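PDB 3UH8: ORF48 from Lactococcus phage TP901-1, which is a structural protein of the phage baseplate, the organelle used for host adhesion, and is represented here by its N-terminal, immunoglobulin-like all-beta domain. Local coordinates for residues Gln30-Ile36 against Gly77-Ala83; Gly47-Phe51 against Trp108-Phe112. All coordinates share one frame; numbering follows the deposited sequence. Where two conformers were deposited one is given.

Interaction 1 of 2, residues Gln30-Ile36 against Gly77-Ala83; sequences QAIVAQI and GTLKYVA
Residues 30-36 and 78-82 run antiparallel at 160°, and six backbone hydrogen bonds join 30-36 to 77-83. Ile-32 with Tyr-81 and Ala-34 with Leu-79 are the hydrogen-bonded pairs, two bonds each. The outermost bonds are Ala-83 N to Gln-30 O (2.8 Å) and Ile-36 N to Gly-77 O (2.6 Å). Water 1 adds a bridge, accepting from Gln-30 N and donating to Ala-83 O. Gly-77 and Thr-78 lie together opposite Asp-73 as a G1 beta bulge, where strand 78-82 begins beside strand 65-73 in this immunoglobulin-like domain. Ile-32, Ala-34, Leu-79 and Tyr-81 share one face of the sheet. There Leu-79 CD1 meets Ala-34 CB at 3.9 Å. Leu-79 CD2 reaches Ile-36 CD1 at 3.6 Å. With CG between the backbone N and the carbonyl carbon (chi1 64°), the end of the Leu-79 side chain comes back toward strand 30-36. Phe-98 and Phe-100 pack against this leucine. Tyr-81 OH is held by Glu-67 and Ser-84. On the other face Lys-80 is fully extended, and its CE passes Ala-31 CB at 3.9 Å. Gln-35 bends at chi2 (100°), bringing NE2 to 3.7 Å from Thr-78 CG2.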
loop_
_atom_site.group_PDB
_atom_site.type_symbol
_atom_site.label_atom_id
_atom_site.label_comp_id
_atom_site.label_asym_id
_atom_site.label_seq_id
_atom_site.Cartn_x
_atom_site.Cartn_y
_atom_site.Cartn_z
ATOM N N GLN A 30 9.985 -6.411 -6.403
ATOM C CA GLN A 30 8.736 -5.913 -6.985
ATOM C C GLN A 30 8.149 -4.909 -6.010
ATOM O O GLN A 30 7.903 -5.248 -4.853
ATOM C CB GLN A 30 7.739 -7.055 -7.228
ATOM C CG GLN A 30 8.183 -8.076 -8.263
ATOM C CD GLN A 30 7.166 -9.171 -8.399
ATOM O OE1 GLN A 30 6.347 -9.170 -9.316
ATOM N NE2 GLN A 30 7.176 -10.114 -7.470
ATOM N N ALA A 31 7.951 -3.667 -6.461
ATOM C CA ALA A 31 7.439 -2.629 -5.579
ATOM C C ALA A 31 6.244 -1.862 -6.112
ATOM O O ALA A 31 6.131 -1.646 -7.321
ATOM C CB ALA A 31 8.559 -1.663 -5.211
ATOM N N ILE A 32 5.352 -1.454 -5.188
ATOM C CA ILE A 32 4.159 -0.655 -5.489
ATOM C C ILE A 32 4.454 0.796 -5.074
ATOM O O ILE A 32 4.645 1.067 -3.886
ATOM C CB ILE A 32 2.862 -1.218 -4.823
ATOM C CG1 ILE A 32 2.496 -2.617 -5.386
ATOM C CG2 ILE A 32 1.681 -0.230 -4.981
ATOM C CD1 ILE A 32 1.392 -3.397 -4.598
ATOM N N VAL A 33 4.533 1.700 -6.053
ATOM C CA VAL A 33 4.787 3.120 -5.821
ATOM C C VAL A 33 3.405 3.771 -5.764
ATOM O O VAL A 33 2.649 3.687 -6.732
ATOM C CB VAL A 33 5.724 3.752 -6.888
ATOM C CG1 VAL A 33 6.045 5.206 -6.547
ATOM C CG2 VAL A 33 7.014 2.946 -7.036
ATOM N N ALA A 34 3.041 4.333 -4.608
ATOM C CA ALA A 34 1.710 4.917 -4.453
ATOM C C ALA A 34 1.687 6.403 -4.126
ATOM O O ALA A 34 2.420 6.857 -3.247
ATOM C CB ALA A 34 0.901 4.131 -3.430
ATOM N N GLN A 35 0.826 7.154 -4.839
ATOM C CA GLN A 35 0.591 8.581 -4.613
ATOM C C GLN A 35 -0.663 8.682 -3.727
ATOM O O GLN A 35 -1.744 8.274 -4.153
ATOM C CB GLN A 35 0.408 9.330 -5.955
ATOM C CG GLN A 35 -0.109 10.761 -5.798
ATOM C CD GLN A 35 0.982 11.788 -5.887
ATOM O OE1 GLN A 35 1.441 12.141 -6.978
ATOM N NE2 GLN A 35 1.391 12.323 -4.746
ATOM N N ILE A 36 -0.506 9.131 -2.471
ATOM C CA ILE A 36 -1.615 9.287 -1.538
ATOM C C ILE A 36 -2.363 10.579 -1.878
ATOM O O ILE A 36 -1.760 11.628 -2.111
ATOM C CB ILE A 36 -1.180 9.165 -0.058
ATOM C CG1 ILE A 36 -0.254 7.937 0.176
ATOM C CG2 ILE A 36 -2.368 9.132 0.886
ATOM C CD1 ILE A 36 -0.744 6.491 -0.348
ATOM N N GLY A 77 3.380 13.155 -0.467
ATOM C CA GLY A 77 2.348 12.134 -0.358
ATOM C C GLY A 77 2.621 10.864 -1.135
ATOM O O GLY A 77 1.685 10.253 -1.655
ATOM N N THR A 78 3.903 10.453 -1.222
ATOM C CA THR A 78 4.285 9.237 -1.942
ATOM C C THR A 78 4.910 8.186 -1.043
ATOM O O THR A 78 5.503 8.514 -0.014
ATOM C CB THR A 78 5.183 9.530 -3.152
ATOM O OG1 THR A 78 6.420 10.090 -2.716
ATOM C CG2 THR A 78 4.518 10.414 -4.186
ATOM N N LEU A 79 4.778 6.916 -1.447
ATOM C CA LEU A 79 5.357 5.776 -0.743
ATOM C C LEU A 79 5.790 4.680 -1.714
ATOM O O LEU A 79 5.228 4.556 -2.806
ATOM C CB LEU A 79 4.420 5.227 0.362
ATOM C CG LEU A 79 3.059 4.630 -0.040
ATOM C CD1 LEU A 79 3.184 3.159 -0.406
ATOM C CD2 LEU A 79 2.073 4.756 1.094
ATOM N N LYS A 80 6.765 3.872 -1.293
ATOM C CA LYS A 80 7.265 2.745 -2.063
ATOM C C LYS A 80 7.234 1.510 -1.167
ATOM O O LYS A 80 7.975 1.446 -0.183
ATOM C CB LYS A 80 8.682 3.032 -2.597
ATOM C CG LYS A 80 9.255 1.925 -3.474
ATOM C CD LYS A 80 10.668 2.248 -3.919
ATOM C CE LYS A 80 11.282 1.111 -4.691
ATOM N NZ LYS A 80 12.608 1.480 -5.244
ATOM N N TYR A 81 6.343 0.556 -1.479
ATOM C CA TYR A 81 6.229 -0.689 -0.721
ATOM C C TYR A 81 6.790 -1.852 -1.541
ATOM O O TYR A 81 6.318 -2.089 -2.649
ATOM C CB TYR A 81 4.768 -0.965 -0.274
ATOM C CG TYR A 81 4.539 -2.403 0.149
ATOM C CD1 TYR A 81 5.030 -2.886 1.356
ATOM C CD2 TYR A 81 3.889 -3.300 -0.698
ATOM C CE1 TYR A 81 4.871 -4.221 1.722
ATOM C CE2 TYR A 81 3.720 -4.638 -0.341
ATOM C CZ TYR A 81 4.224 -5.096 0.865
ATOM O OH TYR A 81 4.056 -6.412 1.214
ATOM N N VAL A 82 7.761 -2.586 -0.980
ATOM C CA VAL A 82 8.359 -3.755 -1.637
ATOM C C VAL A 82 7.503 -4.973 -1.286
ATOM O O VAL A 82 7.354 -5.291 -0.103
ATOM C CB VAL A 82 9.861 -3.943 -1.275
ATOM C CG1 VAL A 82 10.437 -5.211 -1.910
ATOM C CG2 VAL A 82 10.683 -2.722 -1.684
ATOM N N ALA A 83 6.909 -5.621 -2.310
ATOM C CA ALA A 83 6.048 -6.794 -2.137
ATOM C C ALA A 83 6.779 -7.920 -1.417
ATOM O O ALA A 83 7.803 -8.413 -1.897
ATOM C CB ALA A 83 5.510 -7.274 -3.480
HETATM O O HOH W 1 9.687 -7.967 -4.007
#

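Interaction 2 of 2, residues Gly47-Phe51 against Trp108-Phe112; sequences GLQPF and WIEQF
Residues 48-51 and 108-112 run nearly at right angles, 96° apart end to end, and no hydrogen bond joins the two segments. Their backbones stay well separated: the CA atoms of Leu-48 and Gln-111 are 7.9 Å apart. Side chains therefore make the contact, in two patches. In the first, Phe-51 and Trp-108 form a T-shaped (edge-to-face) pair. The edge of the phenyl ring points at one face of the indole, above its five-membered ring. The centroids are 5.1 Å apart and the planes meet at 66°. Phe-51 CZ leads, 3.9 Å from Trp-108 CD2. The six-membered part of the same indole is met by Gln-49, whose CB lies 3.5 Å from Trp-108 CZ3. Gln-49 CG stands anti to the backbone N (chi1 170°). The chain then bends at chi2, and the amide leads away from the tryptophan. Its NE2 donates to Val-69 O and, weakly, to Pro-50 O. The aliphatic part of Gln-49 packs on the indole, while its amide is bonded to Val-69 of strand 65-73. The second patch is built by Leu-48. Leu-48 CD1 meets the edge of the Phe-112 ring, near its plane, 3.7 Å from Phe-112 CE2. Leu-48 CD2 lies 3.8 Å from Gln-111 CB, and the two side chains cross at about a right angle. The chain turns a corner at Gln-111, between the strand that carries Trp-108 and the one that carries Phe-112. The contact lies at the surface, where the start of strand 49-54 and the residue before it meet strand 108-110 and the corner that follows it. Strand 92-103 pairs with 49-54, 108-110 and 112-122, and its Arg-101 makes a cation-pi contact with Phe-51. Phe-112 stacks on Phe-100 of that same strand.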
loop_
_atom_site.group_PDB
_atom_site.type_symbol
_atom_site.label_atom_id
_atom_site.label_comp_id
_atom_site.label_asym_id
_atom_site.label_seq_id
_atom_site.Cartn_x
_atom_site.Cartn_y
_atom_site.Cartn_z
ATOM N N GLY A 47 4.987 13.106 10.018
ATOM C CA GLY A 47 4.940 12.609 11.385
ATOM C C GLY A 47 4.196 11.295 11.515
ATOM O O GLY A 47 4.017 10.799 12.629
ATOM N N LEU A 48 3.750 10.722 10.376
ATOM C CA LEU A 48 3.035 9.447 10.333
ATOM C C LEU A 48 3.800 8.409 9.526
ATOM O O LEU A 48 4.457 8.741 8.533
ATOM C CB LEU A 48 1.596 9.596 9.794
ATOM C CG LEU A 48 0.626 10.501 10.572
ATOM C CD1 LEU A 48 -0.680 10.654 9.828
ATOM C CD2 LEU A 48 0.348 9.966 11.963
ATOM N N GLN A 49 3.704 7.147 9.962
ATOM C CA GLN A 49 4.357 5.995 9.352
ATOM C C GLN A 49 3.345 5.167 8.546
ATOM O O GLN A 49 2.341 4.724 9.111
ATOM C CB GLN A 49 5.036 5.153 10.451
ATOM C CG GLN A 49 5.561 3.778 10.032
ATOM C CD GLN A 49 6.733 3.838 9.093
ATOM O OE1 GLN A 49 7.617 4.692 9.212
ATOM N NE2 GLN A 49 6.765 2.916 8.143
ATOM N N PRO A 50 3.579 4.950 7.229
ATOM C CA PRO A 50 2.632 4.139 6.448
ATOM C C PRO A 50 2.799 2.640 6.682
ATOM O O PRO A 50 3.915 2.154 6.868
ATOM C CB PRO A 50 2.924 4.527 4.997
ATOM C CG PRO A 50 4.280 5.126 5.000
ATOM C CD PRO A 50 4.717 5.405 6.405
ATOM N N PHE A 51 1.676 1.916 6.677
ATOM C CA PHE A 51 1.644 0.473 6.882
ATOM C C PHE A 51 0.872 -0.222 5.777
ATOM O O PHE A 51 -0.217 0.221 5.409
ATOM C CB PHE A 51 1.033 0.133 8.250
ATOM C CG PHE A 51 1.986 0.270 9.411
ATOM C CD1 PHE A 51 2.716 -0.821 9.863
ATOM C CD2 PHE A 51 2.157 1.489 10.051
ATOM C CE1 PHE A 51 3.601 -0.693 10.938
ATOM C CE2 PHE A 51 3.031 1.612 11.135
ATOM C CZ PHE A 51 3.756 0.524 11.562
ATOM N N TRP A 108 1.672 1.595 18.023
ATOM C CA TRP A 108 1.252 2.370 16.857
ATOM C C TRP A 108 -0.247 2.638 16.888
ATOM O O TRP A 108 -1.022 1.753 17.261
ATOM C CB TRP A 108 1.658 1.655 15.562
ATOM C CG TRP A 108 3.138 1.637 15.334
ATOM C CD1 TRP A 108 4.003 0.626 15.639
ATOM C CD2 TRP A 108 3.936 2.699 14.800
ATOM N NE1 TRP A 108 5.291 0.990 15.316
ATOM C CE2 TRP A 108 5.280 2.258 14.796
ATOM C CE3 TRP A 108 3.649 3.995 14.334
ATOM C CZ2 TRP A 108 6.331 3.061 14.339
ATOM C CZ3 TRP A 108 4.693 4.791 13.889
ATOM C CH2 TRP A 108 6.014 4.320 13.883
ATOM N N ILE A 109 -0.649 3.867 16.528
ATOM C CA ILE A 109 -2.048 4.295 16.504
ATOM C C ILE A 109 -2.388 4.968 15.182
ATOM O O ILE A 109 -1.774 5.977 14.834
ATOM C CB ILE A 109 -2.395 5.177 17.724
ATOM N N GLU A 110 -3.361 4.402 14.444
ATOM C CA GLU A 110 -3.797 4.911 13.146
ATOM C C GLU A 110 -4.509 6.255 13.241
ATOM O O GLU A 110 -5.526 6.374 13.928
ATOM C CB GLU A 110 -4.673 3.885 12.407
ATOM C CG GLU A 110 -5.101 4.362 11.030
ATOM C CD GLU A 110 -6.344 3.699 10.486
ATOM O OE1 GLU A 110 -7.458 4.128 10.864
ATOM O OE2 GLU A 110 -6.205 2.760 9.669
ATOM N N GLN A 111 -3.980 7.253 12.519
ATOM C CA GLN A 111 -4.548 8.597 12.443
ATOM C C GLN A 111 -5.552 8.679 11.298
ATOM O O GLN A 111 -6.547 9.395 11.410
ATOM C CB GLN A 111 -3.432 9.645 12.305
ATOM C CG GLN A 111 -3.162 10.477 13.573
ATOM C CD GLN A 111 -3.302 9.745 14.897
ATOM O OE1 GLN A 111 -4.141 10.094 15.734
ATOM N NE2 GLN A 111 -2.488 8.719 15.125
ATOM N N PHE A 112 -5.297 7.918 10.212
ATOM C CA PHE A 112 -6.132 7.795 9.011
ATOM C C PHE A 112 -5.592 6.680 8.101
ATOM O O PHE A 112 -4.466 6.210 8.293
ATOM C CB PHE A 112 -6.242 9.135 8.244
ATOM C CG PHE A 112 -5.112 9.438 7.291
ATOM C CD1 PHE A 112 -5.277 9.280 5.919
ATOM C CD2 PHE A 112 -3.883 9.878 7.761
ATOM C CE1 PHE A 112 -4.227 9.550 5.038
ATOM C CE2 PHE A 112 -2.838 10.159 6.876
ATOM C CZ PHE A 112 -3.015 9.983 5.522
#

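Overall arrangement
From the N terminus, strand 2-9 pairs in parallel with strand 30-38, the first partner of interaction 1. The chain continues through 47-51, then through strand 65-73 to 77-83. Here interaction 1 closes a loop with 40 residues between its segments. Strand 92-103 follows, and 108-112 closes interaction 2 across 56 residues. The segments alternate along the chain, so the two loops cross. Interaction 1 joins two neighbouring strands by their backbones; interaction 2 joins strand 49-54 and its approach to the corner after 108-110 by side chains. Their centres are about 15 Å apart, and they touch where Leu-79 CD2 packs on Pro-50 CB at 4.0 Å.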